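Local coordinates for cortical-lytic enzyme (Bacillus cereus, PDB 4S3J), which hydrolyses partially degraded cortex peptidoglycan during spore germination, acting as an N-acetylglucosaminidase of glycosyl hydrolase family 18, at residues N417-L420 against L421-F425; G22-P25 against D26-V29; N175-G179 against N180-D184; L190-A193 against T194-N197. One frame throughout, in Å; residues are numbered along the deposited sequence.

All four contacts are local, each formed within one continuous run of chain. Contact 2 lies in the first LysM domain. Contact 1 lies on helix 415-424, the last helix of the chain. The centres of contacts 1 and 2 are about 19 Å apart. Contacts 3 and 4 sit on the opposite side of the chain's centre, at the two ends of helix 183-191, with centres about 17 Å apart. Contact 3 is next to the probable proton donor, Glu220: the side chain of Phe181 is about 4 Å from that of Glu220. The side chain of Leu190, in contact 4, is about 11 Å from that of Glu220. Contacts 1 and 2 lie away from this site.

Contact 1 of 4, residues N417-L420 against L421-F425; sequences NWRL and LVENF
In Arg419, CG lies anti to the backbone N (chi1 176°) and the chain bends at chi2. In Glu423, CG lies anti to the carbonyl carbon and that chain also bends at chi2. The two ends therefore meet one helical turn apart as an i to i+4 salt bridge. Arg419 grips side-on, with two nitrogens on one oxygen. Arg419 NE donates to Glu423 OE2 at 3.0 Å, and Arg419 NH2 to the same OE2 at 3.3 Å. The oxygen lies in the guanidinium plane, but the guanidinium and carboxylate planes are 53° apart. Both nitrogens come from the same face of the carboxylate.

This is helix 415-424, the last helix of the chain, which follows strand 404-408 of the TIM barrel. It packs on helix 387-400, where Leu421 and Asn424 touch Phe394. Near its end, Leu420 O takes two bonds of 2.9 Å, one from Asn424 N and one from Asn424 ND2. They arrive from opposite faces of the carbonyl plane. Asn424 OD1 accepts from Lys398 and Gln391, so the buried amide is held at both ends. On another side of the helix, Leu421 CD2 approaches the Trp418 ring obliquely, 4.2 Å from Trp418 CE3.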
# COMPACT_ATOMS: atom_id res chain seq x y z
N ASN A 417 3.76 -1.64 9.59
CA ASN A 417 2.63 -1.68 8.68
C ASN A 417 1.86 -3.00 8.79
O ASN A 417 0.62 -3.02 8.86
CB ASN A 417 3.10 -1.45 7.24
CG ASN A 417 2.01 -1.72 6.24
OD1 ASN A 417 1.03 -0.96 6.17
ND2 ASN A 417 2.13 -2.81 5.49
N TRP A 418 2.60 -4.11 8.80
CA TRP A 418 1.97 -5.41 8.76
C TRP A 418 1.32 -5.75 10.10
O TRP A 418 0.20 -6.26 10.13
CB TRP A 418 3.01 -6.46 8.33
CG TRP A 418 3.58 -6.08 6.99
CD1 TRP A 418 4.82 -5.58 6.73
CD2 TRP A 418 2.89 -6.11 5.74
NE1 TRP A 418 4.96 -5.32 5.38
CE2 TRP A 418 3.78 -5.62 4.75
CE3 TRP A 418 1.61 -6.50 5.35
CZ2 TRP A 418 3.43 -5.54 3.41
CZ3 TRP A 418 1.27 -6.41 4.02
CH2 TRP A 418 2.17 -5.94 3.07
N ARG A 419 1.96 -5.38 11.20
CA ARG A 419 1.36 -5.59 12.51
C ARG A 419 0.10 -4.73 12.66
O ARG A 419 -0.90 -5.21 13.18
CB ARG A 419 2.36 -5.28 13.63
CG ARG A 419 1.73 -5.39 15.01
CD ARG A 419 1.29 -6.82 15.32
NE ARG A 419 0.67 -6.95 16.64
CZ ARG A 419 1.34 -7.16 17.77
NH1 ARG A 419 2.67 -7.23 17.76
NH2 ARG A 419 0.68 -7.27 18.92
N LEU A 420 0.14 -3.48 12.23
CA LEU A 420 -1.03 -2.63 12.35
C LEU A 420 -2.17 -3.12 11.46
O LEU A 420 -3.34 -2.96 11.80
CB LEU A 420 -0.68 -1.18 12.04
CG LEU A 420 0.14 -0.47 13.13
CD1 LEU A 420 0.63 0.85 12.58
CD2 LEU A 420 -0.66 -0.30 14.40
N LEU A 421 -1.84 -3.71 10.31
CA LEU A 421 -2.88 -4.23 9.43
C LEU A 421 -3.72 -5.27 10.18
O LEU A 421 -4.96 -5.22 10.12
CB LEU A 421 -2.25 -4.85 8.17
CG LEU A 421 -3.25 -5.34 7.11
CD1 LEU A 421 -3.99 -4.17 6.43
CD2 LEU A 421 -2.53 -6.19 6.10
N VAL A 422 -3.06 -6.21 10.85
CA VAL A 422 -3.78 -7.27 11.58
C VAL A 422 -4.41 -6.77 12.88
O VAL A 422 -5.40 -7.36 13.35
CB VAL A 422 -2.87 -8.49 11.92
CG1 VAL A 422 -2.35 -9.12 10.66
CG2 VAL A 422 -1.73 -8.11 12.80
N GLU A 423 -3.88 -5.70 13.47
CA GLU A 423 -4.51 -5.12 14.65
C GLU A 423 -5.81 -4.42 14.28
O GLU A 423 -6.80 -4.47 15.02
CB GLU A 423 -3.57 -4.12 15.32
CG GLU A 423 -2.39 -4.75 16.03
CD GLU A 423 -2.78 -5.57 17.26
OE1 GLU A 423 -3.69 -5.14 18.02
OE2 GLU A 423 -2.18 -6.63 17.46
N ASN A 424 -5.84 -3.83 13.09
CA ASN A 424 -6.97 -3.01 12.67
C ASN A 424 -8.12 -3.76 12.06
O ASN A 424 -9.26 -3.33 12.16
CB ASN A 424 -6.51 -1.97 11.65
CG ASN A 424 -6.04 -0.69 12.30
OD1 ASN A 424 -6.81 0.26 12.45
ND2 ASN A 424 -4.76 -0.63 12.66
N PHE A 425 -7.79 -4.85 11.38
CA PHE A 425 -8.70 -5.58 10.51
C PHE A 425 -8.59 -7.08 10.66
O PHE A 425 -7.55 -7.61 11.05
CB PHE A 425 -8.40 -5.28 9.02
CG PHE A 425 -8.50 -3.83 8.63
CD1 PHE A 425 -9.72 -3.19 8.54
CD2 PHE A 425 -7.35 -3.12 8.29
CE1 PHE A 425 -9.80 -1.87 8.15
CE2 PHE A 425 -7.43 -1.80 7.89
CZ PHE A 425 -8.65 -1.18 7.82

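Contact 2 of 4, residues G22-P25 against D26-V29; sequences GSTP and DEIV
Thr24 and Glu27 bring their side chains together at about a right angle. The hydroxyl of Thr24 is the part that touches. Thr24 OG1 sits between the backbone N and the carbonyl carbon (chi1 72°), and this turns it to the first turn of helix 25-31. It accepts from Glu27 N at 3.0 Å, with an N-H...O angle of 151°. Thr24 is thus the N-cap of the helix. The same oxygen lies 3.2 Å from Glu27 CB, so it rests against the base of the glutamate chain as well as its amide.

The extended Glu27 chain carries its carboxylate alongside Ser23. Ser23 points its side chain toward the helix, and Ser23 OG comes to 3.6 Å from Glu27 OE2. Pro25 is the first residue of the helix. Its ring packs on Tyr15 and Ala18 of helix 14-21. Ile28 packs on Val14 and Leu17 of that helix. These contacts join the two helices of the first LysM domain.

Thr24 O receives weak bonds from Glu27 N and Ile28 N. The bond from Ile28 N opens the helical pattern, and Val29 N to Pro25 O at 3.0 Å continues it. Pro25 has no N-H needing a partner. The Thr24 hydroxyl satisfies the amide of Glu27. This capping group is neutral, while the carboxylates of Asp26 and Glu27 in the same turn would probably suit the positive end of the helix dipole.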
# COMPACT_ATOMS: atom_id res chain seq x y z
N GLY A 22 5.90 -0.30 31.11
CA GLY A 22 5.84 -1.61 31.75
C GLY A 22 5.94 -2.79 30.80
O GLY A 22 5.43 -3.88 31.07
N SER A 23 6.63 -2.57 29.68
CA SER A 23 6.88 -3.58 28.65
C SER A 23 8.29 -4.15 28.77
O SER A 23 8.90 -4.07 29.84
CB SER A 23 6.67 -2.96 27.26
OG SER A 23 6.65 -3.96 26.24
N THR A 24 8.75 -4.85 27.73
CA THR A 24 10.13 -5.29 27.70
C THR A 24 10.86 -4.64 26.53
O THR A 24 10.27 -4.39 25.48
CB THR A 24 10.25 -6.82 27.56
OG1 THR A 24 9.89 -7.24 26.24
CG2 THR A 24 9.38 -7.54 28.58
N PRO A 25 12.17 -4.41 26.67
CA PRO A 25 12.96 -3.89 25.56
C PRO A 25 12.92 -4.82 24.36
O PRO A 25 12.89 -4.36 23.22
CB PRO A 25 14.38 -3.82 26.15
CG PRO A 25 14.19 -3.76 27.61
CD PRO A 25 12.95 -4.51 27.92
N ASP A 26 12.94 -6.13 24.63
CA ASP A 26 12.98 -7.11 23.56
C ASP A 26 11.72 -7.02 22.70
O ASP A 26 11.79 -7.13 21.49
CB ASP A 26 13.12 -8.52 24.14
CG ASP A 26 14.55 -8.85 24.57
OD1 ASP A 26 15.48 -8.08 24.27
OD2 ASP A 26 14.72 -9.91 25.22
N GLU A 27 10.58 -6.78 23.34
CA GLU A 27 9.31 -6.67 22.62
C GLU A 27 9.27 -5.46 21.69
O GLU A 27 8.84 -5.54 20.55
CB GLU A 27 8.17 -6.60 23.63
CG GLU A 27 6.80 -6.79 23.06
CD GLU A 27 5.81 -7.20 24.14
OE1 GLU A 27 6.04 -8.23 24.79
OE2 GLU A 27 4.81 -6.47 24.34
N ILE A 28 9.75 -4.32 22.19
CA ILE A 28 9.81 -3.11 21.38
C ILE A 28 10.75 -3.29 20.18
O ILE A 28 10.44 -2.90 19.05
CB ILE A 28 10.27 -1.92 22.22
CG1 ILE A 28 9.21 -1.63 23.30
CG2 ILE A 28 10.50 -0.67 21.34
CD1 ILE A 28 9.57 -0.51 24.27
N VAL A 29 11.90 -3.92 20.42
CA VAL A 29 12.85 -4.16 19.35
C VAL A 29 12.22 -5.08 18.29
O VAL A 29 12.29 -4.80 17.10
CB VAL A 29 14.17 -4.79 19.89
CG1 VAL A 29 15.02 -5.33 18.77
CG2 VAL A 29 14.96 -3.77 20.72

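Contact 3 of 4, residues N175-G179 against N180-D184; sequences NIENG and NFSAD
Ile176 and Phe181 face each other across a tight beta hairpin, closed by a type I' turn from Glu177 to Asn180. The hairpin extends strand 168-177 of the TIM barrel beside the probable active site.

The backbone bonds come first. Glu177 N donates to Asn180 O at 2.8 Å, and Asn180 N returns a bond to Glu177 O. Ser182 N donates to Asn175 O at 2.8 Å.

The apolar contact is a CH-pi interaction. Ile176 CG1 lies over one face of the Phe181 ring, 4.1 Å from its centroid. Phe181 also touches Glu220, the likely proton donor.

Among the polar side chains, Asn175 has its CG folded between its backbone N and carbonyl carbon (chi1 61°). Its ND2 reaches the chain after the hairpin and donates to Ser182 O from above the carbonyl plane. The same ND2 bonds Glu220 O, which ties this amide to the loop that carries the likely proton donor. Glu177 lies on the other face of the hairpin from Ile176 and Phe181. Ser182 OG donates to Glu177 OE1 at 3.0 Å and caps helix 183-191 by accepting from Leu185 N. Glu177 OE2 pairs with Arg145. At the ring edge, Asn175 OD1 lies 3.2 Å from Phe181 CD1, near the ring plane.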
# COMPACT_ATOMS: atom_id res chain seq x y z
N ASN A 175 1.03 -4.69 -20.54
CA ASN A 175 1.35 -4.39 -21.94
C ASN A 175 2.70 -3.69 -22.05
O ASN A 175 2.82 -2.59 -22.61
CB ASN A 175 0.25 -3.53 -22.57
CG ASN A 175 0.09 -2.20 -21.88
OD1 ASN A 175 0.19 -2.11 -20.65
ND2 ASN A 175 -0.18 -1.16 -22.67
N ILE A 176 3.72 -4.33 -21.49
CA ILE A 176 5.10 -3.84 -21.55
C ILE A 176 5.86 -4.46 -22.70
O ILE A 176 5.82 -5.68 -22.90
CB ILE A 176 5.82 -4.11 -20.24
CG1 ILE A 176 5.20 -3.27 -19.14
CG2 ILE A 176 7.31 -3.78 -20.38
CD1 ILE A 176 5.67 -3.63 -17.72
N GLU A 177 6.54 -3.60 -23.47
CA GLU A 177 7.47 -4.03 -24.51
C GLU A 177 8.78 -3.31 -24.28
O GLU A 177 8.78 -2.08 -24.15
CB GLU A 177 6.95 -3.67 -25.92
CG GLU A 177 5.78 -4.49 -26.38
CD GLU A 177 5.44 -4.28 -27.86
OE1 GLU A 177 5.26 -3.12 -28.31
OE2 GLU A 177 5.37 -5.29 -28.59
N ASN A 178 9.88 -4.06 -24.23
CA ASN A 178 11.20 -3.49 -24.02
C ASN A 178 11.23 -2.52 -22.83
O ASN A 178 11.81 -1.44 -22.90
CB ASN A 178 11.67 -2.79 -25.29
CG ASN A 178 11.73 -3.74 -26.49
OD1 ASN A 178 11.21 -3.43 -27.56
ND2 ASN A 178 12.35 -4.90 -26.30
N GLY A 179 10.59 -2.92 -21.73
CA GLY A 179 10.68 -2.19 -20.48
C GLY A 179 9.76 -0.99 -20.36
O GLY A 179 9.82 -0.27 -19.37
N ASN A 180 8.92 -0.76 -21.37
CA ASN A 180 7.97 0.34 -21.33
C ASN A 180 6.56 -0.07 -21.70
O ASN A 180 6.36 -0.96 -22.55
CB ASN A 180 8.42 1.45 -22.27
CG ASN A 180 9.57 2.25 -21.71
OD1 ASN A 180 10.66 2.29 -22.27
ND2 ASN A 180 9.32 2.91 -20.58
N PHE A 181 5.58 0.57 -21.08
CA PHE A 181 4.19 0.35 -21.45
C PHE A 181 3.97 0.80 -22.89
O PHE A 181 4.48 1.84 -23.33
CB PHE A 181 3.24 1.10 -20.52
CG PHE A 181 3.12 0.49 -19.13
CD1 PHE A 181 2.47 -0.71 -18.95
CD2 PHE A 181 3.66 1.13 -18.02
CE1 PHE A 181 2.33 -1.28 -17.68
CE2 PHE A 181 3.52 0.57 -16.74
CZ PHE A 181 2.86 -0.64 -16.58
N SER A 182 3.21 0.01 -23.63
CA SER A 182 3.11 0.19 -25.08
C SER A 182 1.69 0.27 -25.59
O SER A 182 0.98 -0.73 -25.58
CB SER A 182 3.82 -0.97 -25.77
OG SER A 182 3.60 -0.94 -27.18
N ALA A 183 1.28 1.44 -26.07
CA ALA A 183 -0.01 1.61 -26.73
C ALA A 183 -0.12 0.73 -27.99
O ALA A 183 -1.22 0.26 -28.33
CB ALA A 183 -0.24 3.05 -27.09
N ASP A 184 0.99 0.56 -28.70
CA ASP A 184 0.95 -0.23 -29.95
C ASP A 184 0.62 -1.68 -29.67
O ASP A 184 -0.12 -2.32 -30.43
CB ASP A 184 2.29 -0.13 -30.69
CG ASP A 184 2.55 1.24 -31.25
OD1 ASP A 184 1.58 2.01 -31.41
OD2 ASP A 184 3.73 1.54 -31.55

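Contact 4 of 4, residues L190-A193 against T194-N197; sequences LRDA and TIQN
Asp192 meets Ile195 where helix 183-191 ends and helix 193-210 begins. It is the N-cap of the second helix and also the first residue to leave the first. Its CB points toward the new helix and lies 4.1 Å from Ile195 CD1. CG is set anti to the backbone N (chi1 -171°), which brings the carboxylate to the start of the new helix, within reach of the amide of Ile195. There CG is 4.0 Å from the same Ile195 CD1, and the two side chains cross at about a right angle. At the tip, Asp192 OD2 accepts from Ile195 N at 2.9 Å. This bond is nearly straight, at 168°, and meets the oxygen nearly along its C-O axis. OD2 also touches Ile195 CG1, so the capping oxygen sits against an apolar chain. A water gives OD2 a weak bond and lies 2.6 Å from Thr194 OG1.

The negative carboxylate at the start of the helix would suit the helix dipole. The backbone of Asp192 takes part too: its O accepts from Gln196 N. Farther along, Asn197 N bonds Ala193 O. The extended Gln196 chain reaches back to the end of helix 183-191, where its NE2 donates to Ile189 O. Its OE1 accepts from Asn236 of helix 227-240. A second water joins the two helices: it donates to Leu190 O at 2.7 Å and accepts from Gln196 NE2 at 3.2 Å.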
# COMPACT_ATOMS: atom_id res chain seq x y z
N LEU A 190 -6.24 -5.55 -28.61
CA LEU A 190 -7.62 -5.10 -28.42
C LEU A 190 -8.40 -5.01 -29.73
O LEU A 190 -9.63 -4.90 -29.70
CB LEU A 190 -7.63 -3.75 -27.70
CG LEU A 190 -7.06 -3.76 -26.28
CD1 LEU A 190 -7.09 -2.35 -25.71
CD2 LEU A 190 -7.81 -4.73 -25.35
N ARG A 191 -7.71 -5.06 -30.88
CA ARG A 191 -8.40 -4.87 -32.16
C ARG A 191 -8.45 -6.09 -33.06
O ARG A 191 -9.29 -6.14 -33.95
CB ARG A 191 -7.77 -3.72 -32.95
CG ARG A 191 -7.89 -2.38 -32.24
CD ARG A 191 -7.33 -1.23 -33.09
NE ARG A 191 -7.50 0.03 -32.38
CZ ARG A 191 -7.57 1.23 -32.94
NH1 ARG A 191 -7.54 1.37 -34.26
NH2 ARG A 191 -7.76 2.29 -32.17
N ASP A 192 -7.59 -7.08 -32.85
CA ASP A 192 -7.58 -8.26 -33.70
C ASP A 192 -8.22 -9.45 -33.00
O ASP A 192 -7.69 -9.94 -32.00
CB ASP A 192 -6.16 -8.61 -34.14
CG ASP A 192 -6.15 -9.69 -35.18
OD1 ASP A 192 -6.28 -9.35 -36.37
OD2 ASP A 192 -6.08 -10.87 -34.80
N ALA A 193 -9.35 -9.91 -33.52
CA ALA A 193 -10.13 -10.92 -32.82
C ALA A 193 -9.39 -12.25 -32.73
O ALA A 193 -9.48 -12.95 -31.71
CB ALA A 193 -11.48 -11.10 -33.50
N THR A 194 -8.68 -12.62 -33.78
CA THR A 194 -7.96 -13.90 -33.80
C THR A 194 -6.87 -13.95 -32.73
O THR A 194 -6.76 -14.93 -31.99
CB THR A 194 -7.36 -14.16 -35.17
OG1 THR A 194 -8.42 -14.22 -36.13
CG2 THR A 194 -6.58 -15.47 -35.18
N ILE A 195 -6.05 -12.90 -32.66
CA ILE A 195 -5.00 -12.82 -31.65
C ILE A 195 -5.61 -12.74 -30.25
O ILE A 195 -5.14 -13.42 -29.34
CB ILE A 195 -4.10 -11.60 -31.89
CG1 ILE A 195 -3.28 -11.81 -33.17
CG2 ILE A 195 -3.16 -11.35 -30.71
CD1 ILE A 195 -2.56 -10.60 -33.65
N GLN A 196 -6.66 -11.94 -30.08
CA GLN A 196 -7.27 -11.79 -28.76
C GLN A 196 -7.84 -13.13 -28.28
O GLN A 196 -7.76 -13.45 -27.11
CB GLN A 196 -8.36 -10.71 -28.78
CG GLN A 196 -8.95 -10.43 -27.42
CD GLN A 196 -10.01 -9.35 -27.45
OE1 GLN A 196 -11.16 -9.59 -27.10
NE2 GLN A 196 -9.62 -8.14 -27.84
N ASN A 197 -8.41 -13.91 -29.19
CA ASN A 197 -8.98 -15.20 -28.79
C ASN A 197 -7.89 -16.16 -28.31
O ASN A 197 -8.05 -16.84 -27.29
CB ASN A 197 -9.74 -15.82 -29.97
CG ASN A 197 -10.30 -17.19 -29.64
OD1 ASN A 197 -11.13 -17.33 -28.74
ND2 ASN A 197 -9.83 -18.21 -30.35
O HOH W 1 -11.47 -5.53 -27.76
O HOH W 2 -8.75 -11.71 -36.67